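PDB 4DY0: glia-derived nexin from Homo sapiens, which inhibits thrombin, trypsin and urokinase as a serpin, binds heparin, and promotes neurite extension by inhibiting thrombin. Local coordinates for residues G65-G70 with V108-D113; R120-N123 with S129-D132; N135-N140 with V163-V168; D296-S301 with S318-K323. All blocks are in the same frame, centred on the assembly; numbering follows the deposited sequence.

Interaction 1 of 4, residues G65-G70 with V108-D113; sequences GVNGVG and VTRNKD
Arg110 reaches from helix 105-115 to the loop 65-70 and presents the edge of its guanidinium to two carbonyl oxygens. NH2 lies 3.7 Å from Asn67 OD1 and 4.0 Å from Val66 O, both near the guanidinium plane; at these lengths the attraction is probably electrostatic, without true hydrogen bonds. The better packed side is formed by buried Val66 and Gly70. Val66 starts its side chain toward the helix, and CG1 stands 4.4 Å from Arg110 NH2, while Leu48 touches both Val66 and Arg110. Gly70, at the same nitrogen, approaches with its CA 4.3 Å away. This loop leads into helix 70-81, the counterpart of serpin helix D, on whose side heparin is bound; Val69 occupies the N-cap position. Val66 O already takes the amide of Val69, and more weakly that of Gly70, and it is this turn-held oxygen that NH2 approaches. Asn67 forms the loose, solvent-exposed side: its amide plane is turned 67° from the guanidinium, with no hydrogen bond between the two groups. The arginine arrives there by bending at both chi2 (-77°) and chi3 (-79°). Its side chain remains about 12 Å from the bound 2-O-sulfo-iduronic acid of the heparin.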
loop_
_atom_site.group_PDB
_atom_site.type_symbol
_atom_site.label_atom_id
_atom_site.label_comp_id
_atom_site.label_asym_id
_atom_site.label_seq_id
_atom_site.Cartn_x
_atom_site.Cartn_y
_atom_site.Cartn_z
ATOM N N GLY A 65 -14.487 -15.241 3.494
ATOM C CA GLY A 65 -13.623 -16.390 3.250
ATOM C C GLY A 65 -13.178 -16.414 1.800
ATOM O O GLY A 65 -13.961 -16.104 0.899
ATOM N N VAL A 66 -11.920 -16.774 1.569
ATOM C CA VAL A 66 -11.392 -16.822 0.211
ATOM C C VAL A 66 -12.115 -17.875 -0.626
ATOM O O VAL A 66 -12.447 -17.630 -1.785
ATOM C CB VAL A 66 -9.881 -17.088 0.193
ATOM C CG1 VAL A 66 -9.392 -17.228 -1.239
ATOM C CG2 VAL A 66 -9.147 -15.965 0.894
ATOM N N ASN A 67 -12.352 -19.044 -0.036
ATOM C CA ASN A 67 -13.140 -20.086 -0.688
ATOM C C ASN A 67 -14.548 -19.581 -0.962
ATOM O O ASN A 67 -15.300 -19.303 -0.031
ATOM C CB ASN A 67 -13.223 -21.339 0.189
ATOM C CG ASN A 67 -11.944 -22.151 0.180
ATOM O OD1 ASN A 67 -10.908 -21.704 -0.308
ATOM N ND2 ASN A 67 -12.012 -23.358 0.731
ATOM N N GLY A 68 -14.904 -19.456 -2.234
ATOM C CA GLY A 68 -16.234 -18.982 -2.589
ATOM C C GLY A 68 -16.267 -17.510 -2.945
ATOM O O GLY A 68 -17.325 -16.954 -3.234
ATOM N N VAL A 69 -15.105 -16.872 -2.920
ATOM C CA VAL A 69 -14.983 -15.506 -3.410
ATOM C C VAL A 69 -13.719 -15.380 -4.251
ATOM O O VAL A 69 -13.479 -14.355 -4.885
ATOM C CB VAL A 69 -14.985 -14.483 -2.254
ATOM C CG1 VAL A 69 -14.349 -13.177 -2.691
ATOM C CG2 VAL A 69 -16.405 -14.248 -1.764
ATOM N N GLY A 70 -12.927 -16.448 -4.268
ATOM C CA GLY A 70 -11.658 -16.470 -4.993
ATOM C C GLY A 70 -11.715 -15.907 -6.402
ATOM O O GLY A 70 -10.899 -15.061 -6.771
ATOM N N VAL A 108 -0.543 -24.108 -3.031
ATOM C CA VAL A 108 0.359 -23.541 -4.032
ATOM C C VAL A 108 -0.430 -23.065 -5.243
ATOM O O VAL A 108 -0.238 -21.950 -5.732
ATOM C CB VAL A 108 1.405 -24.565 -4.508
ATOM C CG1 VAL A 108 2.260 -23.972 -5.624
ATOM C CG2 VAL A 108 2.275 -25.018 -3.346
ATOM N N THR A 109 -1.326 -23.927 -5.712
ATOM C CA THR A 109 -2.151 -23.649 -6.879
ATOM C C THR A 109 -3.046 -22.437 -6.677
ATOM O O THR A 109 -2.999 -21.485 -7.457
ATOM C CB THR A 109 -3.040 -24.856 -7.210
ATOM O OG1 THR A 109 -2.216 -26.009 -7.416
ATOM C CG2 THR A 109 -3.862 -24.587 -8.462
ATOM N N ARG A 110 -3.869 -22.486 -5.632
ATOM C CA ARG A 110 -4.806 -21.406 -5.336
ATOM C C ARG A 110 -4.101 -20.062 -5.200
ATOM O O ARG A 110 -4.600 -19.044 -5.677
ATOM C CB ARG A 110 -5.614 -21.716 -4.068
ATOM C CG ARG A 110 -6.560 -22.907 -4.205
ATOM C CD ARG A 110 -7.810 -22.539 -4.994
ATOM N NE ARG A 110 -8.783 -21.812 -4.179
ATOM C CZ ARG A 110 -9.835 -21.160 -4.668
ATOM N NH1 ARG A 110 -10.053 -21.129 -5.977
ATOM N NH2 ARG A 110 -10.667 -20.530 -3.848
ATOM N N ASN A 111 -2.940 -20.057 -4.550
ATOM C CA ASN A 111 -2.187 -18.815 -4.369
ATOM C C ASN A 111 -1.706 -18.220 -5.692
ATOM O O ASN A 111 -1.785 -17.008 -5.900
ATOM C CB ASN A 111 -1.020 -19.004 -3.393
ATOM C CG ASN A 111 -1.355 -18.532 -1.985
ATOM O OD1 ASN A 111 -1.842 -17.417 -1.795
ATOM N ND2 ASN A 111 -1.084 -19.375 -0.991
ATOM N N LYS A 112 -1.218 -19.075 -6.586
ATOM C CA LYS A 112 -0.768 -18.622 -7.894
ATOM C C LYS A 112 -1.951 -18.081 -8.680
ATOM O O LYS A 112 -1.874 -17.017 -9.292
ATOM C CB LYS A 112 -0.098 -19.762 -8.665
ATOM C CG LYS A 112 0.494 -19.349 -10.011
ATOM N N ASP A 113 -3.057 -18.816 -8.642
ATOM C CA ASP A 113 -4.245 -18.457 -9.407
ATOM C C ASP A 113 -4.895 -17.161 -8.914
ATOM O O ASP A 113 -5.099 -16.226 -9.685
ATOM C CB ASP A 113 -5.257 -19.606 -9.365
ATOM C CG ASP A 113 -6.467 -19.354 -10.246
ATOM O OD1 ASP A 113 -7.603 -19.560 -9.763
ATOM O OD2 ASP A 113 -6.284 -18.953 -11.417
#

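Interaction 2 of 4, residues R120-N123 with S129-D132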
loop_
_atom_site.group_PDB
_atom_site.type_symbol
_atom_site.label_atom_id
_atom_site.label_comp_id
_atom_site.label_asym_id
_atom_site.label_seq_id
_atom_site.Cartn_x
_atom_site.Cartn_y
_atom_site.Cartn_z
ATOM N N ARG A 120 7.552 -20.402 -2.561
ATOM C CA ARG A 120 8.965 -20.645 -2.807
ATOM C C ARG A 120 9.716 -21.073 -1.586
ATOM O O ARG A 120 9.383 -20.731 -0.518
ATOM C CB ARG A 120 9.653 -19.374 -3.294
ATOM C CG ARG A 120 9.077 -18.772 -4.509
ATOM C CD ARG A 120 9.762 -17.535 -4.880
ATOM N NE ARG A 120 11.134 -17.799 -5.254
ATOM C CZ ARG A 120 11.569 -17.904 -6.490
ATOM N NH1 ARG A 120 10.750 -17.746 -7.486
ATOM N NH2 ARG A 120 12.819 -18.165 -6.717
ATOM N N ASN A 121 10.761 -21.846 -1.760
ATOM C CA ASN A 121 11.493 -22.399 -0.636
ATOM C C ASN A 121 12.746 -21.636 -0.358
ATOM O O ASN A 121 13.237 -20.967 -1.198
ATOM C CB ASN A 121 11.802 -23.885 -0.838
ATOM C CG ASN A 121 13.213 -24.133 -1.246
ATOM O OD1 ASN A 121 13.989 -24.664 -0.496
ATOM N ND2 ASN A 121 13.558 -23.705 -2.416
ATOM N N VAL A 122 13.250 -21.704 0.838
ATOM C CA VAL A 122 14.429 -20.954 1.100
ATOM C C VAL A 122 15.158 -21.587 2.243
ATOM O O VAL A 122 14.557 -22.188 3.081
ATOM C CB VAL A 122 14.063 -19.436 1.379
ATOM C CG1 VAL A 122 13.608 -19.200 2.786
ATOM C CG2 VAL A 122 15.175 -18.532 1.062
ATOM N N ASN A 123 16.462 -21.399 2.297
ATOM C CA ASN A 123 17.268 -22.018 3.336
ATOM C C ASN A 123 17.392 -21.115 4.560
ATOM O O ASN A 123 18.386 -20.405 4.710
ATOM C CB ASN A 123 18.656 -22.361 2.786
ATOM C CG ASN A 123 19.468 -23.215 3.740
ATOM O OD1 ASN A 123 18.913 -23.907 4.598
ATOM N ND2 ASN A 123 20.789 -23.178 3.590
ATOM N N SER A 129 22.271 -15.986 3.436
ATOM C CA SER A 129 21.966 -16.493 2.101
ATOM C C SER A 129 20.466 -16.431 1.848
ATOM O O SER A 129 20.021 -16.101 0.748
ATOM C CB SER A 129 22.481 -17.921 1.915
ATOM N N ALA A 130 19.690 -16.746 2.880
ATOM C CA ALA A 130 18.235 -16.700 2.786
ATOM C C ALA A 130 17.749 -15.322 2.339
ATOM O O ALA A 130 16.924 -15.212 1.425
ATOM C CB ALA A 130 17.606 -17.084 4.115
ATOM N N CYS A 131 18.263 -14.277 2.983
ATOM C CA CYS A 131 17.906 -12.907 2.630
ATOM C C CYS A 131 18.341 -12.580 1.210
ATOM O O CYS A 131 17.631 -11.889 0.479
ATOM C CB CYS A 131 18.536 -11.918 3.611
ATOM S SG CYS A 131 18.065 -12.203 5.325
ATOM N N ASP A 132 19.511 -13.084 0.826
ATOM C CA ASP A 132 20.011 -12.918 -0.530
ATOM C C ASP A 132 18.998 -13.407 -1.552
ATOM O O ASP A 132 18.667 -12.697 -2.503
ATOM C CB ASP A 132 21.320 -13.682 -0.714
ATOM C CG ASP A 132 22.528 -12.900 -0.240
ATOM O OD1 ASP A 132 22.350 -11.794 0.308
ATOM O OD2 ASP A 132 23.660 -13.398 -0.423
#
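Val122 and Asn123, just beyond the end of strand 117-121, lie against Ala130 in the first turns of helix 127-141. Val122 meets the helix with one branch. Its chi1 of 81° wedges CG1 between the backbone N and the carbonyl carbon and leaves CG2 on the far side from that nitrogen, directed at Ala130. CG2 thus comes 3.8 Å from Ala130 O and 4.2 Å from Ala130 CB, touching the helix backbone as much as the methyl. Ser133, about one turn further along the helix, also touches Val122. Asn123 behaves differently: it keeps its amide exposed and touches the helix through its main chain. The carbonyl O of Asn123 stands 3.5 Å from Ala130 CB, the shortest approach between the two segments. In serpins this short link joins the outer strand of the main sheet to the helix that crosses it, helix F in the usual lettering. The strand side is fixed by backbone hydrogen bonding between Val122 and Val97, and the opposite side of the helix by Cys131, which packs on Leu150, Pro152 and Ile155. With methyl groups facing carbonyl oxygens and no hydrogen bond between the segments, the contact rests on van der Waals packing, perhaps with weak CH-to-oxygen attraction.

Interaction 3 of 4, residues N135-N140 with V163-V168; sequences NAWVKN and VLVNAV
The indole of Trp137 meets Val165 at its edge: CZ3 lies 4.4 Å from Val165 CG1, which sits near the ring plane, so strand 163-168 approaches the benzene rim of the ring system. Outside this pair, Trp137 forms an edge-to-face contact with Phe96 and packs against Ala92 and Ala94 of strand 90-97, with Arg120 also touching it. The contact belongs to the serpin main sheet (sheet A) and the helix laid over it, helix F. Locally the segments of helix 135-140 and strand 163-168 run 29° apart, their axes 10.0 Å from each other. Trp137 extends CG opposite its backbone N (chi1 174°), which carries the indole over to the sheet even though its first bond does not aim there. Val138, by contrast, aims straight at the strand and splits its two methyls between two residues of it. CG2 goes to Val165 CG1 at 4.3 Å; Ile146 and Leu149 close in on Val138 from the loop beyond the helix. Between Val165 and Ala167, Asn166 points to the opposite side of the sheet, where its amide bonds to Asn93 and Gln322. The other methyl of Val138, CG1, rests 4.0 Å from Ala167 CB.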
loop_
_atom_site.group_PDB
_atom_site.type_symbol
_atom_site.label_atom_id
_atom_site.label_comp_id
_atom_site.label_asym_id
_atom_site.label_seq_id
_atom_site.Cartn_x
_atom_site.Cartn_y
_atom_site.Cartn_z
ATOM N N ASN A 135 15.768 -11.222 -1.523
ATOM C CA ASN A 135 16.097 -9.955 -2.169
ATOM C C ASN A 135 16.290 -10.096 -3.676
ATOM O O ASN A 135 15.727 -9.326 -4.455
ATOM C CB ASN A 135 17.331 -9.327 -1.514
ATOM C CG ASN A 135 17.048 -8.833 -0.106
ATOM O OD1 ASN A 135 15.897 -8.577 0.251
ATOM N ND2 ASN A 135 18.094 -8.704 0.703
ATOM N N ALA A 136 17.074 -11.086 -4.086
ATOM C CA ALA A 136 17.269 -11.361 -5.505
ATOM C C ALA A 136 15.931 -11.564 -6.218
ATOM O O ALA A 136 15.747 -11.126 -7.355
ATOM C CB ALA A 136 18.165 -12.583 -5.694
ATOM N N TRP A 137 14.997 -12.229 -5.545
ATOM C CA TRP A 137 13.695 -12.502 -6.142
ATOM C C TRP A 137 12.834 -11.237 -6.239
ATOM O O TRP A 137 12.184 -10.995 -7.260
ATOM C CB TRP A 137 12.961 -13.607 -5.375
ATOM C CG TRP A 137 11.561 -13.824 -5.860
ATOM C CD1 TRP A 137 11.162 -14.621 -6.897
ATOM C CD2 TRP A 137 10.370 -13.220 -5.338
ATOM N NE1 TRP A 137 9.796 -14.554 -7.048
ATOM C CE2 TRP A 137 9.287 -13.702 -6.103
ATOM C CE3 TRP A 137 10.116 -12.321 -4.297
ATOM C CZ2 TRP A 137 7.972 -13.314 -5.860
ATOM C CZ3 TRP A 137 8.809 -11.938 -4.055
ATOM C CH2 TRP A 137 7.753 -12.434 -4.834
ATOM N N VAL A 138 12.832 -10.428 -5.185
ATOM C CA VAL A 138 12.060 -9.190 -5.206
ATOM C C VAL A 138 12.574 -8.268 -6.307
ATOM O O VAL A 138 11.803 -7.798 -7.146
ATOM C CB VAL A 138 12.104 -8.454 -3.856
ATOM C CG1 VAL A 138 11.279 -7.178 -3.929
ATOM C CG2 VAL A 138 11.592 -9.351 -2.746
ATOM N N LYS A 139 13.880 -8.020 -6.301
ATOM C CA LYS A 139 14.516 -7.201 -7.328
ATOM C C LYS A 139 14.156 -7.694 -8.725
ATOM O O LYS A 139 13.755 -6.912 -9.587
ATOM C CB LYS A 139 16.038 -7.205 -7.156
ATOM N N ASN A 140 14.299 -8.996 -8.944
ATOM C CA ASN A 140 13.999 -9.583 -10.244
ATOM C C ASN A 140 12.512 -9.508 -10.577
ATOM O O ASN A 140 12.132 -9.364 -11.736
ATOM C CB ASN A 140 14.479 -11.036 -10.298
ATOM C CG ASN A 140 14.204 -11.693 -11.638
ATOM O OD1 ASN A 140 14.337 -11.069 -12.691
ATOM N ND2 ASN A 140 13.821 -12.963 -11.602
ATOM N N VAL A 163 7.790 -16.818 5.962
ATOM C CA VAL A 163 7.850 -15.371 5.802
ATOM C C VAL A 163 7.086 -14.938 4.560
ATOM O O VAL A 163 7.356 -15.417 3.463
ATOM C CB VAL A 163 9.305 -14.876 5.676
ATOM C CG1 VAL A 163 9.332 -13.431 5.218
ATOM C CG2 VAL A 163 10.046 -15.042 6.993
ATOM N N LEU A 164 6.131 -14.031 4.738
ATOM C CA LEU A 164 5.362 -13.496 3.621
ATOM C C LEU A 164 6.004 -12.232 3.086
ATOM O O LEU A 164 6.550 -11.439 3.849
ATOM C CB LEU A 164 3.937 -13.170 4.061
ATOM C CG LEU A 164 2.866 -14.236 3.869
ATOM C CD1 LEU A 164 2.435 -14.276 2.415
ATOM C CD2 LEU A 164 3.371 -15.593 4.339
ATOM N N VAL A 165 5.923 -12.034 1.775
ATOM C CA VAL A 165 6.409 -10.803 1.177
ATOM C C VAL A 165 5.429 -10.222 0.170
ATOM O O VAL A 165 4.948 -10.919 -0.722
ATOM C CB VAL A 165 7.763 -11.002 0.496
ATOM C CG1 VAL A 165 8.151 -9.747 -0.257
ATOM C CG2 VAL A 165 8.817 -11.346 1.528
ATOM N N ASN A 166 5.134 -8.936 0.328
ATOM C CA ASN A 166 4.343 -8.186 -0.642
ATOM C C ASN A 166 5.084 -6.926 -1.066
ATOM O O ASN A 166 5.360 -6.059 -0.236
ATOM C CB ASN A 166 2.988 -7.801 -0.057
ATOM C CG ASN A 166 2.203 -6.882 -0.972
ATOM O OD1 ASN A 166 1.718 -5.831 -0.552
ATOM N ND2 ASN A 166 2.087 -7.267 -2.235
ATOM N N ALA A 167 5.406 -6.828 -2.354
ATOM C CA ALA A 167 6.132 -5.675 -2.875
ATOM C C ALA A 167 5.360 -5.013 -4.003
ATOM O O ALA A 167 4.917 -5.682 -4.938
ATOM C CB ALA A 167 7.509 -6.092 -3.353
ATOM N N VAL A 168 5.200 -3.696 -3.914
ATOM C CA VAL A 168 4.454 -2.946 -4.923
ATOM C C VAL A 168 5.257 -1.754 -5.449
ATOM O O VAL A 168 5.797 -0.968 -4.669
ATOM C CB VAL A 168 3.104 -2.439 -4.371
ATOM C CG1 VAL A 168 2.259 -1.861 -5.498
ATOM C CG2 VAL A 168 2.358 -3.561 -3.671
#

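Interaction 4 of 4, residues D296-S301 with S318-K323. With SO4 (sulfate ion), chain D.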
loop_
_atom_site.group_PDB
_atom_site.type_symbol
_atom_site.label_atom_id
_atom_site.label_comp_id
_atom_site.label_asym_id
_atom_site.label_seq_id
_atom_site.Cartn_x
_atom_site.Cartn_y
_atom_site.Cartn_z
ATOM N N ASP A 296 -2.990 -15.805 16.497
ATOM C CA ASP A 296 -2.528 -17.192 16.461
ATOM C C ASP A 296 -1.408 -17.451 15.449
ATOM O O ASP A 296 -0.384 -18.041 15.788
ATOM C CB ASP A 296 -3.694 -18.145 16.202
ATOM C CG ASP A 296 -4.649 -18.236 17.378
ATOM O OD1 ASP A 296 -4.489 -17.469 18.356
ATOM O OD2 ASP A 296 -5.564 -19.081 17.325
ATOM N N MET A 297 -1.601 -17.009 14.211
ATOM C CA MET A 297 -0.644 -17.301 13.145
ATOM C C MET A 297 0.785 -16.869 13.468
ATOM O O MET A 297 1.732 -17.348 12.851
ATOM C CB MET A 297 -1.093 -16.673 11.825
ATOM C CG MET A 297 -0.926 -15.164 11.742
ATOM S SD MET A 297 -1.635 -14.541 10.203
ATOM C CE MET A 297 -0.966 -12.882 10.170
ATOM N N PHE A 298 0.938 -15.967 14.433
ATOM C CA PHE A 298 2.262 -15.478 14.808
ATOM C C PHE A 298 2.822 -16.234 16.000
ATOM O O PHE A 298 3.985 -16.068 16.356
ATOM C CB PHE A 298 2.220 -13.981 15.124
ATOM C CG PHE A 298 1.754 -13.138 13.978
ATOM C CD1 PHE A 298 2.508 -13.044 12.820
ATOM C CD2 PHE A 298 0.566 -12.432 14.059
ATOM C CE1 PHE A 298 2.082 -12.265 11.757
ATOM C CE2 PHE A 298 0.132 -11.650 13.002
ATOM C CZ PHE A 298 0.892 -11.568 11.849
ATOM N N ASP A 299 1.991 -17.064 16.619
ATOM C CA ASP A 299 2.401 -17.776 17.821
ATOM C C ASP A 299 2.914 -19.166 17.481
ATOM O O ASP A 299 2.281 -19.913 16.738
ATOM C CB ASP A 299 1.251 -17.850 18.827
ATOM C CG ASP A 299 1.660 -18.506 20.134
ATOM O OD1 ASP A 299 1.793 -19.750 20.174
ATOM O OD2 ASP A 299 1.830 -17.773 21.129
ATOM N N SER A 300 4.065 -19.503 18.045
ATOM C CA SER A 300 4.739 -20.761 17.755
ATOM C C SER A 300 3.872 -21.992 18.039
ATOM O O SER A 300 3.902 -22.967 17.290
ATOM C CB SER A 300 6.042 -20.836 18.548
ATOM N N SER A 301 3.092 -21.943 19.113
ATOM C CA SER A 301 2.267 -23.085 19.500
ATOM C C SER A 301 0.866 -23.058 18.889
ATOM O O SER A 301 0.351 -24.088 18.460
ATOM C CB SER A 301 2.149 -23.169 21.023
ATOM O OG SER A 301 3.399 -22.946 21.646
ATOM N N SER A 318 6.568 -15.773 10.819
ATOM C CA SER A 318 7.566 -15.010 11.558
ATOM C C SER A 318 7.453 -13.520 11.252
ATOM O O SER A 318 7.569 -12.683 12.146
ATOM C CB SER A 318 8.980 -15.513 11.236
ATOM O OG SER A 318 9.192 -16.824 11.737
ATOM N N HIS A 319 7.227 -13.200 9.983
ATOM C CA HIS A 319 7.134 -11.819 9.529
ATOM C C HIS A 319 6.281 -11.749 8.275
ATOM O O HIS A 319 6.270 -12.682 7.466
ATOM C CB HIS A 319 8.518 -11.255 9.199
ATOM C CG HIS A 319 9.454 -11.214 10.364
ATOM N ND1 HIS A 319 9.255 -10.389 11.451
ATOM C CD2 HIS A 319 10.604 -11.886 10.607
ATOM C CE1 HIS A 319 10.237 -10.563 12.317
ATOM N NE2 HIS A 319 11.068 -11.466 11.830
ATOM N N ILE A 320 5.566 -10.640 8.127
ATOM C CA ILE A 320 4.853 -10.328 6.900
ATOM C C ILE A 320 5.366 -8.983 6.424
ATOM O O ILE A 320 4.972 -7.942 6.948
ATOM C CB ILE A 320 3.334 -10.242 7.126
ATOM C CG1 ILE A 320 2.799 -11.574 7.661
ATOM C CG2 ILE A 320 2.627 -9.865 5.831
ATOM C CD1 ILE A 320 1.341 -11.526 8.090
ATOM N N LEU A 321 6.263 -9.012 5.443
ATOM C CA LEU A 321 6.956 -7.807 4.998
ATOM C C LEU A 321 6.337 -7.197 3.754
ATOM O O LEU A 321 6.169 -7.866 2.733
ATOM C CB LEU A 321 8.426 -8.113 4.729
ATOM C CG LEU A 321 9.157 -8.797 5.880
ATOM C CD1 LEU A 321 10.513 -9.296 5.418
ATOM C CD2 LEU A 321 9.297 -7.856 7.066
ATOM N N GLN A 322 5.999 -5.917 3.848
ATOM C CA GLN A 322 5.512 -5.169 2.702
ATOM C C GLN A 322 6.438 -3.999 2.409
ATOM O O GLN A 322 6.805 -3.243 3.310
ATOM C CB GLN A 322 4.095 -4.654 2.949
ATOM C CG GLN A 322 3.555 -3.811 1.806
ATOM C CD GLN A 322 2.114 -3.398 2.018
ATOM O OE1 GLN A 322 1.832 -2.383 2.663
ATOM N NE2 GLN A 322 1.187 -4.183 1.467
ATOM N N LYS A 323 6.823 -3.860 1.145
ATOM C CA LYS A 323 7.598 -2.709 0.713
ATOM C C LYS A 323 6.885 -2.030 -0.445
ATOM O O LYS A 323 6.525 -2.673 -1.428
ATOM C CB LYS A 323 9.008 -3.126 0.308
ATOM C CG LYS A 323 9.961 -1.961 0.107
ATOM C CD LYS A 323 11.402 -2.391 0.343
ATOM C CE LYS A 323 12.370 -1.240 0.119
ATOM N NZ LYS A 323 13.733 -1.586 0.603
HETATM S S SO4 D . 15.336 -0.293 -2.703
HETATM O O1 SO4 D . 16.004 0.949 -3.152
HETATM O O2 SO4 D . 14.285 0.043 -1.717
HETATM O O3 SO4 D . 14.720 -0.968 -3.868
HETATM O O4 SO4 D . 16.333 -1.188 -2.068
#
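Near the beginning of strand 319-328, a central strand of the serpin main sheet, Ile320 pushes its CD1 methyl against Met297 and Phe298 of a short 3-10 turn. Met297 CE is only 3.4 Å from Ile320 CD1, a tight fit for two methyl groups, and the two side chains cross at about a right angle. Phe298 takes the same methyl at its ring edge, CZ lying 3.8 Å from Ile320 CD1, with CE1 as near. Met297 also covers one face of that ring: its CG sits 3.8 Å above the plane, over the centre. With chi1 at 74°, CG lies between the backbone N and the carbonyl carbon; beyond CG the chain runs extended and delivers CE to the isoleucine. Past the turn, Asp299 OD1 accepts the backbone N of Ser301 at 2.8 Å, an Asx turn; the same oxygen also accepts from Lys302 N. At the other end of the strand segment, Lys323 NZ bonds to the carbonyls of Asp147 and Asn148 and, weakly, to a sulfate ion, O2 at 2.9 Å. Val42 and Leu46 of helix 36-47 and Leu289 of helix 286-291 pack on Ile320, Lys286 and Lys290 touch Phe298, and strand 162-170 runs parallel alongside, bonding through Leu164 to His319 and Leu321.

Interaction 3 is wholly buried; interactions 2 and 4 are largely so but farther from the centre, with Asn123 exposed and Phe298 partly so. Interactions 3 and 4 meet directly through parallel neighbours, strands 162-170 and 319-328: Asn166 N lies 2.8 Å from Leu321 O, probably a hydrogen bond. In serpins the cleaved reactive loop inserts between these two strands. Interactions 2 and 3 share helix 127-141, with Arg120 packing on Trp137 between them. Interaction 1 stands apart, about 20 Å from interactions 3 and 4 between centres, on the heparin side and partly open to solvent. Chemistry follows place: hydrocarbon packing in 3 and 4, methyl against carbonyl in 2, and a loose approach of a guanidinium to carbonyl oxygens, beyond hydrogen-bond length, in 1.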